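Local coordinates for protein quinone reductase (Klebsiella pneumoniae subsp. pneumoniae, PDB 4GI5) that binds FAD in a flavodoxin-like fold and probably reduces quinones with electrons from NAD(P)H, at residues 165-170 / 206-211; 173-178 / 215-220; 75-80 / 90-95; 30-35 / 60-65. One frame throughout, in Å; residues are numbered along the deposited sequence.

Interaction 1: residues 165-170 / 206-211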
# COMPACT_ATOMS: atom_id res chain seq x y z
N VAL B 165 -10.14 -17.06 10.48
CA VAL B 165 -10.21 -18.42 9.95
C VAL B 165 -11.69 -18.81 9.76
O VAL B 165 -12.53 -18.54 10.65
CB VAL B 165 -9.54 -19.43 10.90
CG1 VAL B 165 -9.81 -20.87 10.40
CG2 VAL B 165 -8.09 -19.28 10.83
N GLY B 166 -11.97 -19.43 8.65
CA GLY B 166 -13.36 -19.81 8.32
C GLY B 166 -14.07 -18.79 7.49
O GLY B 166 -15.25 -19.01 7.08
N LYS B 167 -13.45 -17.60 7.31
CA LYS B 167 -14.13 -16.54 6.52
C LYS B 167 -13.41 -16.47 5.23
O LYS B 167 -12.26 -16.92 5.10
CB LYS B 167 -14.03 -15.15 7.20
CG LYS B 167 -14.58 -15.10 8.59
CD LYS B 167 -14.49 -13.74 9.26
CE LYS B 167 -14.80 -13.77 10.76
NZ LYS B 167 -16.24 -13.99 10.93
N ARG B 168 -14.06 -15.90 4.22
CA ARG B 168 -13.48 -15.71 2.84
C ARG B 168 -13.40 -14.20 2.61
O ARG B 168 -14.16 -13.43 3.16
CB ARG B 168 -14.41 -16.31 1.79
CG ARG B 168 -14.34 -17.84 1.79
CD ARG B 168 -15.41 -18.49 0.81
NE ARG B 168 -14.82 -19.87 0.59
CZ ARG B 168 -14.57 -20.51 -0.57
NH1 ARG B 168 -14.95 -20.04 -1.78
NH2 ARG B 168 -13.94 -21.68 -0.52
N ALA B 169 -12.41 -13.81 1.83
CA ALA B 169 -12.20 -12.37 1.43
C ALA B 169 -11.86 -12.31 -0.03
O ALA B 169 -11.28 -13.23 -0.67
CB ALA B 169 -11.08 -11.78 2.32
N MSE B 170 -12.19 -11.21 -0.69
CA MSE B 170 -11.91 -11.01 -2.12
C MSE B 170 -11.75 -9.48 -2.33
O MSE B 170 -12.43 -8.69 -1.65
CB MSE B 170 -13.17 -11.38 -2.92
CG MSE B 170 -12.86 -11.27 -4.36
SE MSE B 170 -14.52 -11.89 -5.39
CE MSE B 170 -15.77 -10.40 -5.19
N PRO B 206 -4.37 -12.59 8.72
CA PRO B 206 -5.24 -12.85 9.89
C PRO B 206 -6.23 -14.04 9.69
O PRO B 206 -7.15 -14.22 10.49
CB PRO B 206 -5.98 -11.50 10.06
CG PRO B 206 -6.08 -10.99 8.64
CD PRO B 206 -4.78 -11.32 8.03
N GLY B 207 -6.05 -14.78 8.63
CA GLY B 207 -6.63 -16.10 8.44
C GLY B 207 -7.74 -16.26 7.45
O GLY B 207 -8.34 -17.33 7.37
N PHE B 208 -8.02 -15.24 6.61
CA PHE B 208 -9.01 -15.39 5.57
C PHE B 208 -8.57 -16.47 4.59
O PHE B 208 -7.39 -16.62 4.34
CB PHE B 208 -9.21 -14.14 4.74
CG PHE B 208 -10.03 -13.05 5.43
CD1 PHE B 208 -11.40 -13.15 5.61
CD2 PHE B 208 -9.44 -11.88 5.79
CE1 PHE B 208 -12.10 -12.10 6.18
CE2 PHE B 208 -10.15 -10.86 6.34
CZ PHE B 208 -11.51 -10.95 6.53
N GLU B 209 -9.55 -17.15 3.99
CA GLU B 209 -9.34 -17.81 2.67
C GLU B 209 -9.49 -16.70 1.61
O GLU B 209 -10.56 -16.10 1.58
CB GLU B 209 -10.39 -18.90 2.47
CG GLU B 209 -10.20 -20.03 3.45
CD GLU B 209 -11.06 -21.23 3.02
OE1 GLU B 209 -12.25 -21.02 2.73
OE2 GLU B 209 -10.50 -22.31 2.87
N VAL B 210 -8.45 -16.46 0.81
CA VAL B 210 -8.51 -15.36 -0.10
C VAL B 210 -8.91 -15.87 -1.49
O VAL B 210 -8.27 -16.76 -2.06
CB VAL B 210 -7.14 -14.67 -0.19
CG1 VAL B 210 -7.26 -13.41 -1.04
CG2 VAL B 210 -6.61 -14.44 1.24
N LEU B 211 -9.99 -15.34 -2.03
CA LEU B 211 -10.37 -15.68 -3.37
C LEU B 211 -9.56 -14.90 -4.38
O LEU B 211 -9.11 -13.78 -4.09
CB LEU B 211 -11.85 -15.42 -3.55
CG LEU B 211 -12.76 -16.01 -2.51
CD1 LEU B 211 -14.16 -15.74 -2.92
CD2 LEU B 211 -12.56 -17.48 -2.47
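Gly207 opens the contact against Val165: its carbonyl O receives a CA-H...O contact from Val165 CA at 3.4 Å, and Val165 CG2 lies 4.0 Å from the same Gly207 O. With positive phi, Gly207 is the C-prime residue of the Schellman motif that ends helix 196-204. Phe208 follows and offers one ring face to Ala169, whose CB stands 3.7 Å from the ring centroid, 19° off the normal, in a CH-pi contact. The Lys167 CB reaches the same ring obliquely, near CD1, while its NZ bonds to the carbonyls of Ala113 and Leu111. At Glu209 the parallel ladder begins: its N-H gives to Lys167 O (2.9 Å, in the carbonyl plane), and its O takes the N-H of Ala169. Glu209 lies beside Arg168 on one face of the sheet. Arg168 runs extended from CG to NE (chi2 174°), which brings NE to Glu209 OE1 in a long salt bridge of 3.5 Å, carboxylate and guanidinium planes 68° apart. NH1 of the same guanidinium also donates to the carbonyls of Leu241 and Thr244, so the pair with Glu209 is one of several anchors. Val210 pairs with Ala169 on the other face. Leu211 N closes the ladder on Ala169 O at 2.8 Å, nearly straight along the carbonyl bond, and Leu211 CD2 packs 3.6 Å from Arg168 NH1. The pairing joins strand 168-174 to the outermost strand 209-216 of the five-stranded parallel sheet; strand 115-121 flanks 168-174 on its other edge, helix 196-204 packs on Ala169, Phe208 and Val210, and helix 224-239 reaches Met170 and Leu211.

Interaction 2: residues 173-178 / 215-220. With FAD (flavin-adenine dinucleotide), chain H.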
# COMPACT_ATOMS: atom_id res chain seq x y z
N VAL B 173 -11.17 -4.52 -7.65
CA VAL B 173 -10.29 -3.43 -7.99
C VAL B 173 -10.51 -2.95 -9.41
O VAL B 173 -10.55 -3.68 -10.37
CB VAL B 173 -8.83 -3.91 -7.91
CG1 VAL B 173 -7.85 -2.76 -8.21
CG2 VAL B 173 -8.61 -4.53 -6.53
N THR B 174 -10.58 -1.63 -9.57
CA THR B 174 -10.59 -1.02 -10.87
C THR B 174 -9.29 -0.28 -11.12
O THR B 174 -8.83 0.44 -10.24
CB THR B 174 -11.76 0.04 -11.01
OG1 THR B 174 -11.72 0.94 -9.90
CG2 THR B 174 -13.18 -0.62 -10.99
N ALA B 175 -8.73 -0.44 -12.30
CA ALA B 175 -7.44 0.13 -12.65
C ALA B 175 -7.53 0.89 -13.95
O ALA B 175 -8.24 0.48 -14.91
CB ALA B 175 -6.39 -0.98 -12.74
N GLY B 176 -6.81 1.99 -14.02
CA GLY B 176 -6.74 2.73 -15.28
C GLY B 176 -5.86 2.11 -16.33
O GLY B 176 -6.13 2.26 -17.53
N GLY B 177 -4.79 1.42 -15.92
CA GLY B 177 -3.86 0.84 -16.91
C GLY B 177 -4.49 -0.35 -17.65
O GLY B 177 -5.52 -0.98 -17.25
N TRP B 178 -3.82 -0.75 -18.75
CA TRP B 178 -4.28 -1.89 -19.52
C TRP B 178 -3.91 -3.20 -18.87
O TRP B 178 -2.89 -3.33 -18.13
CB TRP B 178 -3.60 -1.82 -20.89
CG TRP B 178 -3.82 -0.64 -21.67
CD1 TRP B 178 -4.46 0.51 -21.35
CD2 TRP B 178 -3.48 -0.54 -23.07
NE1 TRP B 178 -4.48 1.34 -22.45
CE2 TRP B 178 -3.88 0.70 -23.50
CE3 TRP B 178 -2.86 -1.41 -23.95
CZ2 TRP B 178 -3.66 1.14 -24.83
CZ3 TRP B 178 -2.62 -0.98 -25.26
CH2 TRP B 178 -3.06 0.26 -25.67
N VAL B 215 -10.38 -7.95 -10.97
CA VAL B 215 -9.73 -6.73 -11.43
C VAL B 215 -10.17 -6.32 -12.83
O VAL B 215 -10.14 -7.13 -13.79
CB VAL B 215 -8.18 -6.89 -11.45
CG1 VAL B 215 -7.48 -5.59 -11.81
CG2 VAL B 215 -7.73 -7.43 -10.12
N PHE B 216 -10.64 -5.09 -12.92
CA PHE B 216 -11.01 -4.48 -14.16
C PHE B 216 -9.95 -3.49 -14.64
O PHE B 216 -9.41 -2.68 -13.88
CB PHE B 216 -12.33 -3.73 -14.01
CG PHE B 216 -13.49 -4.60 -13.60
CD1 PHE B 216 -13.82 -5.78 -14.32
CD2 PHE B 216 -14.19 -4.34 -12.47
CE1 PHE B 216 -14.91 -6.56 -13.96
CE2 PHE B 216 -15.32 -5.16 -12.13
CZ PHE B 216 -15.66 -6.21 -12.86
N TYR B 217 -9.64 -3.52 -15.96
CA TYR B 217 -8.61 -2.68 -16.54
C TYR B 217 -9.17 -1.64 -17.47
O TYR B 217 -10.35 -1.75 -17.93
CB TYR B 217 -7.65 -3.55 -17.29
CG TYR B 217 -6.99 -4.52 -16.40
CD1 TYR B 217 -5.86 -4.17 -15.59
CD2 TYR B 217 -7.44 -5.85 -16.33
CE1 TYR B 217 -5.31 -5.13 -14.82
CE2 TYR B 217 -6.81 -6.78 -15.51
CZ TYR B 217 -5.73 -6.33 -14.72
OH TYR B 217 -5.12 -7.29 -13.89
N ARG B 218 -8.39 -0.63 -17.80
CA ARG B 218 -8.78 0.45 -18.69
C ARG B 218 -10.06 1.10 -18.28
O ARG B 218 -10.91 1.41 -19.09
CB ARG B 218 -8.91 -0.03 -20.16
CG ARG B 218 -7.69 -0.60 -20.68
CD ARG B 218 -7.72 -0.74 -22.28
NE ARG B 218 -7.75 0.55 -22.98
CZ ARG B 218 -7.37 0.69 -24.28
NH1 ARG B 218 -6.97 -0.38 -24.99
NH2 ARG B 218 -7.36 1.88 -24.85
N THR B 219 -10.22 1.33 -17.00
CA THR B 219 -11.51 1.73 -16.49
C THR B 219 -11.86 3.18 -16.71
O THR B 219 -13.06 3.49 -16.60
CB THR B 219 -11.70 1.42 -15.03
OG1 THR B 219 -10.70 2.04 -14.27
CG2 THR B 219 -11.66 -0.12 -14.90
N ASP B 220 -10.89 4.06 -16.96
CA ASP B 220 -11.18 5.45 -17.12
C ASP B 220 -12.02 5.73 -18.39
O ASP B 220 -12.65 6.77 -18.42
CB ASP B 220 -9.90 6.32 -17.13
CG ASP B 220 -9.10 6.22 -15.76
OD1 ASP B 220 -9.70 6.52 -14.76
OD2 ASP B 220 -7.85 5.97 -15.76
PA FAD H . -14.84 7.25 -12.60
O1A FAD H . -15.94 7.56 -11.67
O2A FAD H . -13.81 8.18 -13.02
O5B FAD H . -15.46 6.68 -14.00
C5B FAD H . -14.72 6.02 -15.05
C4B FAD H . -15.58 5.94 -16.27
O4B FAD H . -16.58 4.97 -16.03
C3B FAD H . -16.19 7.26 -16.67
O3B FAD H . -15.95 7.37 -18.06
C2B FAD H . -17.63 6.97 -16.37
O2B FAD H . -18.56 7.79 -17.14
C1B FAD H . -17.85 5.51 -16.59
N9A FAD H . -19.04 5.04 -15.84
C8A FAD H . -19.53 5.36 -14.53
N7A FAD H . -20.66 4.75 -14.24
C5A FAD H . -20.93 4.14 -15.44
C6A FAD H . -22.05 3.38 -15.97
N6A FAD H . -22.96 3.14 -15.09
N1A FAD H . -22.05 2.87 -17.26
C2A FAD H . -21.01 3.10 -18.05
N3A FAD H . -19.93 3.86 -17.61
C4A FAD H . -19.93 4.29 -16.40
N1 FAD H . -4.55 3.26 -12.37
C2 FAD H . -3.68 2.23 -12.39
O2 FAD H . -3.76 1.28 -13.28
N3 FAD H . -2.65 2.14 -11.48
C4 FAD H . -2.39 3.13 -10.60
O4 FAD H . -1.52 3.00 -9.73
C4X FAD H . -3.29 4.25 -10.58
N5 FAD H . -3.12 5.24 -9.67
C5X FAD H . -4.08 6.29 -9.58
C6 FAD H . -3.98 7.20 -8.64
C7 FAD H . -4.97 8.16 -8.45
C7M FAD H . -4.84 9.18 -7.37
C8 FAD H . -6.05 8.22 -9.35
C8M FAD H . -7.08 9.31 -9.21
C9 FAD H . -6.17 7.30 -10.35
C9A FAD H . -5.19 6.28 -10.47
N10 FAD H . -5.33 5.24 -11.37
C10 FAD H . -4.42 4.21 -11.45
C1' FAD H . -6.50 5.15 -12.27
C2' FAD H . -7.63 4.60 -11.40
O2' FAD H . -7.50 3.24 -10.97
C3' FAD H . -9.00 4.72 -12.15
O3' FAD H . -9.18 6.15 -12.29
C4' FAD H . -10.20 4.18 -11.35
O4' FAD H . -10.13 2.79 -11.33
C5' FAD H . -11.52 4.53 -12.09
O5' FAD H . -12.58 4.17 -11.26
P FAD H . -13.55 5.39 -10.73
O1P FAD H . -14.63 4.75 -9.95
O2P FAD H . -12.83 6.47 -10.08
O3P FAD H . -14.09 5.85 -12.18
O HOH W 1 -8.23 3.82 -18.28
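The Trp178 indole carries the Arg218 guanidinium flat on one face, centres 3.8 Å apart and planes at 15°, an off-centre cation-pi stack. The chi3 bend of Arg218 (67°) turns the guanidinium onto the indole, while CD itself lies over the five-membered ring in a CH-pi contact. Trp178 also stacks on His181 and meets Trp155 of the second subunit. The Tyr217 ring has Gly177 O at its edge, in plane, whereas Thr174 CG2 touches the edge of Phe216. Strands 168-174 and 209-216 run parallel here, joined by Phe216 N to Val173 O and Ala175 N to Phe216 O. Past their C-terminal ends the loops form part of the FAD site, as in flavodoxin-like folds. Thr219 N donates to Ala175 O at 3.0 Å, and Arg218 N reaches Gly177 O from above the carbonyl plane. Gly176 N donates to FAD N1 at 3.1 Å. Gly177 N donates to FAD O2 at 2.8 Å, so that both amides grip the pyrimidine end of the isoalloxazine; Asp220 OD2 comes within 3.5 Å of Gly176 CA. Thr174 OG1 and Thr219 OG1 both bond ribityl O4', and Asp220 OD1 accepts from FAD O3' at 2.6 Å. A water ties Gly176 O to Asp220 N.

Interaction 3: residues 75-80 / 90-95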
# COMPACT_ATOMS: atom_id res chain seq x y z
N SER B 75 -6.87 4.94 21.37
CA SER B 75 -6.60 3.90 22.40
C SER B 75 -7.46 4.10 23.63
O SER B 75 -7.45 3.16 24.45
CB SER B 75 -5.11 3.77 22.76
OG SER B 75 -4.59 4.97 23.33
N GLY B 76 -8.12 5.29 23.75
CA GLY B 76 -9.10 5.52 24.84
C GLY B 76 -8.49 5.56 26.27
O GLY B 76 -9.16 5.31 27.23
N ALA B 77 -7.21 5.75 26.40
CA ALA B 77 -6.45 5.61 27.72
C ALA B 77 -5.16 6.28 27.60
O ALA B 77 -4.64 6.47 26.50
CB ALA B 77 -6.27 4.20 28.09
N PRO B 78 -4.56 6.68 28.72
CA PRO B 78 -3.23 7.20 28.68
C PRO B 78 -2.25 6.14 28.19
O PRO B 78 -2.56 4.96 28.22
CB PRO B 78 -2.90 7.54 30.17
CG PRO B 78 -4.23 7.57 30.84
CD PRO B 78 -5.16 6.66 30.08
N PRO B 79 -1.03 6.57 27.80
CA PRO B 79 -0.05 5.56 27.35
C PRO B 79 0.23 4.52 28.35
O PRO B 79 0.39 4.82 29.57
CB PRO B 79 1.23 6.41 27.15
CG PRO B 79 0.73 7.75 26.83
CD PRO B 79 -0.51 7.93 27.70
N VAL B 80 0.35 3.29 27.95
CA VAL B 80 0.66 2.26 28.83
C VAL B 80 2.06 2.33 29.41
O VAL B 80 2.24 1.98 30.58
CB VAL B 80 0.33 0.90 28.20
CG1 VAL B 80 1.28 0.54 27.12
CG2 VAL B 80 0.32 -0.23 29.21
N SER B 90 -2.29 -0.41 21.42
CA SER B 90 -3.36 -1.26 20.86
C SER B 90 -3.57 -2.51 21.66
O SER B 90 -4.72 -2.89 21.91
CB SER B 90 -3.05 -1.60 19.36
OG SER B 90 -4.13 -2.43 18.87
N LYS B 91 -2.50 -3.18 22.02
CA LYS B 91 -2.59 -4.45 22.76
C LYS B 91 -3.45 -4.18 24.05
O LYS B 91 -4.42 -4.92 24.35
CB LYS B 91 -1.25 -4.87 23.21
CG LYS B 91 -1.27 -6.11 24.09
CD LYS B 91 0.11 -6.62 24.46
CE LYS B 91 -0.09 -7.79 25.47
NZ LYS B 91 1.29 -8.15 25.77
N GLN B 92 -3.13 -3.11 24.73
CA GLN B 92 -3.92 -2.74 25.95
C GLN B 92 -5.35 -2.29 25.63
O GLN B 92 -6.28 -2.77 26.29
CB GLN B 92 -3.19 -1.69 26.80
CG GLN B 92 -4.03 -1.44 28.06
CD GLN B 92 -3.47 -0.35 28.93
OE1 GLN B 92 -3.41 0.86 28.57
NE2 GLN B 92 -3.01 -0.79 30.07
N ALA B 93 -5.55 -1.44 24.62
CA ALA B 93 -6.89 -0.98 24.27
C ALA B 93 -7.81 -2.08 23.89
O ALA B 93 -9.01 -2.11 24.29
CB ALA B 93 -6.85 0.03 23.18
N PHE B 94 -7.31 -3.03 23.11
CA PHE B 94 -8.13 -4.13 22.66
C PHE B 94 -8.45 -5.06 23.89
O PHE B 94 -9.59 -5.50 24.02
CB PHE B 94 -7.43 -4.98 21.59
CG PHE B 94 -8.28 -6.10 21.08
CD1 PHE B 94 -9.22 -5.85 20.11
CD2 PHE B 94 -8.18 -7.35 21.57
CE1 PHE B 94 -10.07 -6.80 19.66
CE2 PHE B 94 -9.00 -8.39 21.08
CZ PHE B 94 -9.98 -8.08 20.18
N ALA B 95 -7.46 -5.36 24.69
CA ALA B 95 -7.62 -6.27 25.86
C ALA B 95 -8.53 -5.63 26.91
O ALA B 95 -9.30 -6.35 27.51
CB ALA B 95 -6.29 -6.64 26.50
O HOH W 2 -2.88 3.17 30.12
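Van der Waals contacts join the two segments at both ends of 75-80: Ser75 lies against Ala93, and Val80 lies against Gln92. At the first, Ala93 CB on the helix sits 3.4 Å from Ser75 O and 4.1 Å from Ser75 CB, and the two backbones come closest here. At the second, Val80 CG2 packs on the amide end of Gln92, 3.5 Å from NE2, and Val80 CB is 3.8 Å from OE1. Gln92 leaves the helix with CG anti to the backbone N (chi1 -177°) and stays extended at chi2, which carries the amide across to the loop. Ala77 CB, its bond from CA pointing toward the helix, approaches the same OE1 only loosely, at 4.4 Å.

The polar link is indirect. No hydrogen bond passes from one segment to the other; instead one water donates to Pro78 O at 2.6 Å and to Gln92 OE1 at 2.8 Å, tying the amide oxygen to the loop backbone.

Further hydrogen bonds anchor the loop: Ser75 OG bonds to Ala72 O and Trp84 NE1, Ser75 O accepts from Thr98 OG1, and Val80 N donates to Asp89 OD2 in the first part of the helix.

In the fold this is a small, partly buried contact near the surface, where part of the long connection between strand 55-60 and helix 86-96 folds back on that helix; elsewhere the helix meets the loop after helix 129-138, with Ser90 OG bonded to Trp141 N.

Interaction 4: residues 30-35 / 60-65. With FAD (flavin-adenine dinucleotide), chain H.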
# COMPACT_ATOMS: atom_id res chain seq x y z
N ALA B 30 -14.25 2.07 -0.68
CA ALA B 30 -13.50 3.31 -0.68
C ALA B 30 -13.56 4.06 -1.98
O ALA B 30 -12.79 3.83 -2.88
CB ALA B 30 -12.02 3.00 -0.32
N HIS B 31 -14.54 5.00 -2.11
CA HIS B 31 -14.52 5.92 -3.24
C HIS B 31 -15.26 7.15 -2.77
O HIS B 31 -16.31 6.99 -2.16
CB HIS B 31 -15.20 5.35 -4.49
CG HIS B 31 -14.84 6.12 -5.71
ND1 HIS B 31 -15.26 7.42 -5.94
CD2 HIS B 31 -13.99 5.82 -6.75
CE1 HIS B 31 -14.79 7.84 -7.08
NE2 HIS B 31 -13.99 6.91 -7.57
N PRO B 32 -14.68 8.33 -3.04
CA PRO B 32 -15.30 9.57 -2.58
C PRO B 32 -16.59 10.02 -3.34
O PRO B 32 -17.39 10.77 -2.80
CB PRO B 32 -14.19 10.56 -2.85
CG PRO B 32 -13.36 10.10 -3.88
CD PRO B 32 -13.37 8.57 -3.64
N GLU B 33 -16.90 9.42 -4.47
CA GLU B 33 -18.04 9.91 -5.32
C GLU B 33 -19.04 8.83 -5.61
O GLU B 33 -18.80 7.83 -6.29
CB GLU B 33 -17.50 10.56 -6.59
CG GLU B 33 -18.56 10.92 -7.68
CD GLU B 33 -19.66 11.83 -7.12
OE1 GLU B 33 -19.25 12.85 -6.55
OE2 GLU B 33 -20.84 11.44 -7.24
N PRO B 34 -20.29 9.00 -5.14
CA PRO B 34 -21.31 8.00 -5.28
C PRO B 34 -21.73 7.73 -6.68
O PRO B 34 -22.20 6.64 -7.01
CB PRO B 34 -22.52 8.58 -4.46
CG PRO B 34 -21.96 9.70 -3.71
CD PRO B 34 -20.65 10.10 -4.21
N ARG B 35 -21.59 8.74 -7.60
CA ARG B 35 -21.91 8.52 -9.03
C ARG B 35 -20.75 7.96 -9.91
O ARG B 35 -20.87 7.82 -11.10
CB ARG B 35 -22.42 9.85 -9.65
CG ARG B 35 -23.68 10.35 -8.90
CD ARG B 35 -24.01 11.78 -9.40
NE ARG B 35 -24.32 11.66 -10.83
CZ ARG B 35 -24.42 12.77 -11.60
NH1 ARG B 35 -24.26 13.91 -11.08
NH2 ARG B 35 -24.69 12.68 -12.85
N ASP B 60 -18.94 2.20 4.00
CA ASP B 60 -18.65 3.15 3.00
C ASP B 60 -17.80 4.20 3.67
O ASP B 60 -18.26 5.11 4.43
CB ASP B 60 -19.96 3.70 2.39
CG ASP B 60 -19.71 4.78 1.37
OD1 ASP B 60 -18.65 5.51 1.28
OD2 ASP B 60 -20.69 5.00 0.56
N LEU B 61 -16.48 4.05 3.52
CA LEU B 61 -15.57 4.86 4.33
C LEU B 61 -15.65 6.37 4.18
O LEU B 61 -15.66 7.07 5.21
CB LEU B 61 -14.11 4.41 4.09
CG LEU B 61 -13.90 2.92 4.36
CD1 LEU B 61 -12.44 2.52 4.00
CD2 LEU B 61 -14.23 2.46 5.77
N TYR B 62 -15.81 6.84 2.96
CA TYR B 62 -15.97 8.27 2.73
C TYR B 62 -17.34 8.76 3.36
O TYR B 62 -17.33 9.84 4.01
CB TYR B 62 -15.86 8.64 1.30
CG TYR B 62 -14.44 8.78 0.83
CD1 TYR B 62 -13.72 9.98 1.03
CD2 TYR B 62 -13.79 7.75 0.16
CE1 TYR B 62 -12.40 10.11 0.52
CE2 TYR B 62 -12.51 7.86 -0.30
CZ TYR B 62 -11.85 9.04 -0.17
OH TYR B 62 -10.59 9.23 -0.76
N ALA B 63 -18.37 7.96 3.19
CA ALA B 63 -19.75 8.39 3.70
C ALA B 63 -19.68 8.45 5.20
O ALA B 63 -20.30 9.35 5.83
CB ALA B 63 -20.79 7.43 3.18
N MSE B 64 -18.89 7.59 5.86
CA MSE B 64 -18.78 7.52 7.32
C MSE B 64 -17.75 8.56 7.85
O MSE B 64 -17.52 8.63 9.01
CB MSE B 64 -18.30 6.11 7.76
CG MSE B 64 -19.28 5.06 7.43
SE MSE B 64 -18.10 3.34 7.56
CE MSE B 64 -19.28 3.46 8.87
N ARG B 65 -17.07 9.29 6.98
CA ARG B 65 -15.99 10.25 7.29
C ARG B 65 -14.94 9.51 8.16
O ARG B 65 -14.51 9.90 9.21
CB ARG B 65 -16.49 11.50 8.01
CG ARG B 65 -17.65 12.16 7.23
CD ARG B 65 -18.31 13.27 8.05
NE ARG B 65 -17.40 14.41 8.02
CZ ARG B 65 -16.66 14.89 9.04
NH1 ARG B 65 -16.69 14.35 10.27
NH2 ARG B 65 -15.87 15.94 8.81
PA FAD H . -14.84 7.25 -12.60
O1A FAD H . -15.94 7.56 -11.67
O2A FAD H . -13.81 8.18 -13.02
O5B FAD H . -15.46 6.68 -14.00
C5B FAD H . -14.72 6.02 -15.05
C4B FAD H . -15.58 5.94 -16.27
O4B FAD H . -16.58 4.97 -16.03
C3B FAD H . -16.19 7.26 -16.67
O3B FAD H . -15.95 7.37 -18.06
C2B FAD H . -17.63 6.97 -16.37
O2B FAD H . -18.56 7.79 -17.14
C1B FAD H . -17.85 5.51 -16.59
N9A FAD H . -19.04 5.04 -15.84
C8A FAD H . -19.53 5.36 -14.53
N7A FAD H . -20.66 4.75 -14.24
C5A FAD H . -20.93 4.14 -15.44
C6A FAD H . -22.05 3.38 -15.97
N6A FAD H . -22.96 3.14 -15.09
N1A FAD H . -22.05 2.87 -17.26
C2A FAD H . -21.01 3.10 -18.05
N3A FAD H . -19.93 3.86 -17.61
C4A FAD H . -19.93 4.29 -16.40
N1 FAD H . -4.55 3.26 -12.37
C2 FAD H . -3.68 2.23 -12.39
O2 FAD H . -3.76 1.28 -13.28
N3 FAD H . -2.65 2.14 -11.48
C4 FAD H . -2.39 3.13 -10.60
O4 FAD H . -1.52 3.00 -9.73
C4X FAD H . -3.29 4.25 -10.58
N5 FAD H . -3.12 5.24 -9.67
C5X FAD H . -4.08 6.29 -9.58
C6 FAD H . -3.98 7.20 -8.64
C7 FAD H . -4.97 8.16 -8.45
C7M FAD H . -4.84 9.18 -7.37
C8 FAD H . -6.05 8.22 -9.35
C8M FAD H . -7.08 9.31 -9.21
C9 FAD H . -6.17 7.30 -10.35
C9A FAD H . -5.19 6.28 -10.47
N10 FAD H . -5.33 5.24 -11.37
C10 FAD H . -4.42 4.21 -11.45
C1' FAD H . -6.50 5.15 -12.27
C2' FAD H . -7.63 4.60 -11.40
O2' FAD H . -7.50 3.24 -10.97
C3' FAD H . -9.00 4.72 -12.15
O3' FAD H . -9.18 6.15 -12.29
C4' FAD H . -10.20 4.18 -11.35
O4' FAD H . -10.13 2.79 -11.33
C5' FAD H . -11.52 4.53 -12.09
O5' FAD H . -12.58 4.17 -11.26
P FAD H . -13.55 5.39 -10.73
O1P FAD H . -14.63 4.75 -9.95
O2P FAD H . -12.83 6.47 -10.08
O3P FAD H . -14.09 5.85 -12.18
O HOH W 3 -16.11 5.19 0.53
O HOH W 4 -18.76 7.65 -0.62
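Backbone of 30-35 passes irregularly beside the start of 60-65, with no direct hydrogen bond between them; by CA atoms, Ala30 is nearest Leu61 and Pro32 nearest Tyr62. The 60-65 segment turns sharply: residues Tyr62 to Arg65 make a type I beta turn, and Asp60 OD1 takes the N-H of Ala63 in an Asx motif. Two waters bridge the gap, one accepting from His31 N and Tyr62 N, the other donating to His31 O and Asp60 OD1. Among side chains, the Tyr62 ring lies alongside Pro32, whose CB stands 3.8 Å over the ring centroid, only 7° off the normal, in a CH-pi contact; Pro32 CD touches Tyr62 CE2 at 3.5 Å. The second subunit brings Trp84 against Pro32 and Gly69 against Tyr62. Ala30 CB meets Leu61 CD1 at 4.4 Å. With CG anti to the backbone N (chi1 -164°), His31 directs its ring to FAD: NE2 donates to the phosphate oxygen O2P at 2.8 Å, near the ring plane, while ND1 accepts from Glu33 N, which helps hold the ring's rotation. The loops follow strands 24-29 and 55-60, neighbours in the sheet, and helix 129-138 packs on Ala30, Leu61 and Tyr62.

Overall arrangement
Interactions 1 and 2 hold the same two strands, 168-174 and 209-216: interaction 1 at their N-terminal ends, interaction 2 at their C-terminal ends, their centres about 24 Å apart. The first, with seven of twelve touching residues buried and a few exposed, is mostly ladder and apolar packing; the second, partly buried round FAD, ends in loops whose amides and hydroxyls serve the cofactor. Interactions 3 and 4 are smaller and partly buried. Interaction 4 joins loops at the opposite edge of the sheet, mainly through water and ring packing, yet it meets the same FAD at its phosphate and, like interaction 2, touches the second subunit. Interaction 3, a water-bridged loop-helix contact near the surface, lies about 40 Å from interaction 2 between centres.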